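Local coordinates for transcriptional regulator (Methanobacterium thermoautotrophicum, PDB 3BPV), which probably binds DNA as a dimeric winged-helix transcription factor of the MarR family and represses transcription, at residues A[94-97]-A[98-102]. Numbering follows the deposited sequence.
Sequences EEII and PLILK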
ATOM      1  N   GLU A  94     -16.175   2.918  16.420  1.00 23.30           N
ATOM      2  CA  GLU A  94     -15.345   3.683  17.344  1.00 24.31           C
ATOM      3  C   GLU A  94     -14.867   2.817  18.504  1.00 23.61           C
ATOM      4  O   GLU A  94     -13.792   3.039  19.057  1.00 24.54           O
ATOM      5  CB  GLU A  94     -16.130   4.874  17.902  1.00 26.70           C
ATOM      6  CG  GLU A  94     -16.730   5.779  16.848  1.00 32.28           C
ATOM      7  CD  GLU A  94     -17.419   6.986  17.449  1.00 35.47           C
ATOM      8  OE1 GLU A  94     -18.349   6.801  18.264  1.00 38.62           O
ATOM      9  OE2 GLU A  94     -17.029   8.123  17.108  1.00 37.50           O
ATOM     10  N   GLU A  95     -15.657   1.813  18.859  1.00 22.93           N
ATOM     11  CA  GLU A  95     -15.302   0.951  19.974  1.00 23.24           C
ATOM     12  C   GLU A  95     -14.212  -0.073  19.685  1.00 22.59           C
ATOM     13  O   GLU A  95     -13.616  -0.617  20.614  1.00 24.07           O
ATOM     14  CB  GLU A  95     -16.568   0.285  20.510  1.00 22.50           C
ATOM     15  CG  GLU A  95     -17.559   1.327  21.018  1.00 24.29           C
ATOM     16  CD  GLU A  95     -18.932   0.777  21.303  1.00 24.77           C
ATOM     17  OE1 GLU A  95     -19.433  -0.034  20.500  1.00 25.10           O
ATOM     18  OE2 GLU A  95     -19.528   1.174  22.328  1.00 28.09           O
ATOM     19  N   ILE A  96     -13.935  -0.325  18.407  1.00 22.06           N
ATOM     20  CA  ILE A  96     -12.886  -1.280  18.053  1.00 22.42           C
ATOM     21  C   ILE A  96     -11.562  -0.586  17.758  1.00 22.22           C
ATOM     22  O   ILE A  96     -10.559  -1.249  17.505  1.00 22.72           O
ATOM     23  CB  ILE A  96     -13.257  -2.145  16.819  1.00 23.71           C
ATOM     24  CG1 ILE A  96     -13.453  -1.258  15.587  1.00 22.91           C
ATOM     25  CG2 ILE A  96     -14.495  -2.973  17.115  1.00 25.34           C
ATOM     26  CD1 ILE A  96     -13.618  -2.037  14.291  1.00 26.67           C
ATOM     27  N   ILE A  97     -11.554   0.745  17.788  1.00 22.07           N
ATOM     28  CA  ILE A  97     -10.331   1.501  17.520  1.00 22.55           C
ATOM     29  C   ILE A  97      -9.214   1.154  18.509  1.00 21.75           C
ATOM     30  O   ILE A  97      -8.051   1.023  18.122  1.00 21.90           O
ATOM     31  CB  ILE A  97     -10.583   3.031  17.565  1.00 23.81           C
ATOM     32  CG1 ILE A  97     -11.650   3.414  16.537  1.00 27.51           C
ATOM     33  CG2 ILE A  97      -9.285   3.786  17.283  1.00 23.14           C
ATOM     34  CD1 ILE A  97     -11.293   3.061  15.110  1.00 28.42           C
ATOM     35  N   PRO A  98      -9.541   1.029  19.808  1.00 20.47           N
ATOM     36  CA  PRO A  98      -8.484   0.690  20.764  1.00 19.76           C
ATOM     37  C   PRO A  98      -7.829  -0.640  20.412  1.00 19.32           C
ATOM     38  O   PRO A  98      -6.616  -0.798  20.560  1.00 20.32           O
ATOM     39  CB  PRO A  98      -9.225   0.640  22.096  1.00 19.43           C
ATOM     40  CG  PRO A  98     -10.257   1.707  21.919  1.00 19.53           C
ATOM     41  CD  PRO A  98     -10.770   1.435  20.514  1.00 20.63           C
ATOM     42  N   LEU A  99      -8.637  -1.591  19.949  1.00 19.34           N
ATOM     43  CA  LEU A  99      -8.135  -2.902  19.558  1.00 21.21           C
ATOM     44  C   LEU A  99      -7.179  -2.737  18.385  1.00 20.04           C
ATOM     45  O   LEU A  99      -6.121  -3.366  18.335  1.00 20.83           O
ATOM     46  CB  LEU A  99      -9.289  -3.817  19.144  1.00 23.60           C
ATOM     47  CG  LEU A  99     -10.299  -4.251  20.208  1.00 26.94           C
ATOM     48  CD1 LEU A  99     -11.500  -4.889  19.533  1.00 29.16           C
ATOM     49  CD2 LEU A  99      -9.647  -5.224  21.174  1.00 28.13           C
ATOM     50  N   ILE A 100      -7.567  -1.893  17.438  1.00 18.86           N
ATOM     51  CA  ILE A 100      -6.750  -1.632  16.263  1.00 18.59           C
ATOM     52  C   ILE A 100      -5.423  -1.002  16.665  1.00 18.05           C
ATOM     53  O   ILE A 100      -4.362  -1.416  16.203  1.00 17.98           O
ATOM     54  CB  ILE A 100      -7.486  -0.695  15.286  1.00 20.78           C
ATOM     55  CG1 ILE A 100      -8.656  -1.443  14.645  1.00 21.62           C
ATOM     56  CG2 ILE A 100      -6.527  -0.180  14.223  1.00 21.37           C
ATOM     57  CD1 ILE A 100      -9.517  -0.578  13.739  1.00 20.05           C
ATOM     58  N   LEU A 101      -5.474  -0.006  17.541  1.00 17.27           N
ATOM     59  CA  LEU A 101      -4.251   0.653  17.978  1.00 18.49           C
ATOM     60  C   LEU A 101      -3.354  -0.292  18.771  1.00 17.43           C
ATOM     61  O   LEU A 101      -2.134  -0.180  18.711  1.00 18.12           O
ATOM     62  CB  LEU A 101      -4.579   1.905  18.804  1.00 20.24           C
ATOM     63  CG  LEU A 101      -5.245   3.038  18.012  1.00 21.82           C
ATOM     64  CD1 LEU A 101      -5.529   4.216  18.929  1.00 22.28           C
ATOM     65  CD2 LEU A 101      -4.340   3.473  16.867  1.00 23.91           C
ATOM     66  N   LYS A 102      -3.949  -1.222  19.512  1.00 18.87           N
ATOM     67  CA  LYS A 102      -3.159  -2.178  20.279  1.00 18.75           C
ATOM     68  C   LYS A 102      -2.438  -3.114  19.312  1.00 18.01           C
ATOM     69  O   LYS A 102      -1.278  -3.478  19.528  1.00 17.64           O
ATOM     70  CB  LYS A 102      -4.049  -2.992  21.221  1.00 21.69           C
ATOM     71  CG  LYS A 102      -3.272  -3.993  22.065  1.00 26.53           C
ATOM     72  CD  LYS A 102      -4.190  -4.888  22.880  1.00 31.35           C
ATOM     73  CE  LYS A 102      -3.385  -5.911  23.669  1.00 32.35           C
ATOM     74  NZ  LYS A 102      -2.516  -6.727  22.774  1.00 35.95           N
TER
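Ile96 packs on Leu99 and Ile100, and Ile97 on Ile100 and Leu101, at the junction where helix 91-95 of this MarR-family winged-helix protein is followed by helix 97-111, a local contact spanning about one turn. Two backbone bonds of i to i+4 type start the new helix. Ile100 N donates to Ile96 O at 3.1 Å, and Leu101 N to Ile97 O at 2.8 Å, the straighter of the two with an N-H...O angle of 165°. Pro98 has no N-H to offer, which suits the first turn; its CD lies 3.5 Å from Glu95 O.

Apolar contacts follow a similar spacing, three or four residues apart. Ile96 CD1 and Ile97 CD1 both approach Ile100 CD1, at 4.4 and 4.3 Å, and this buried isoleucine trio rests on helix 29-40, with Ile96 and Ile100 on Leu35 and Ile97 on Leu36. Leu99, itself exposed, brings CD1 to 4.2 Å from Ile96 CB. Leu101, also exposed, packs against Pro2 of the second subunit. Ile97, with chi1 -59°, holds CG2 anti to its backbone nitrogen, and the CG2 methyl meets Leu101 CD1 at 4.1 Å.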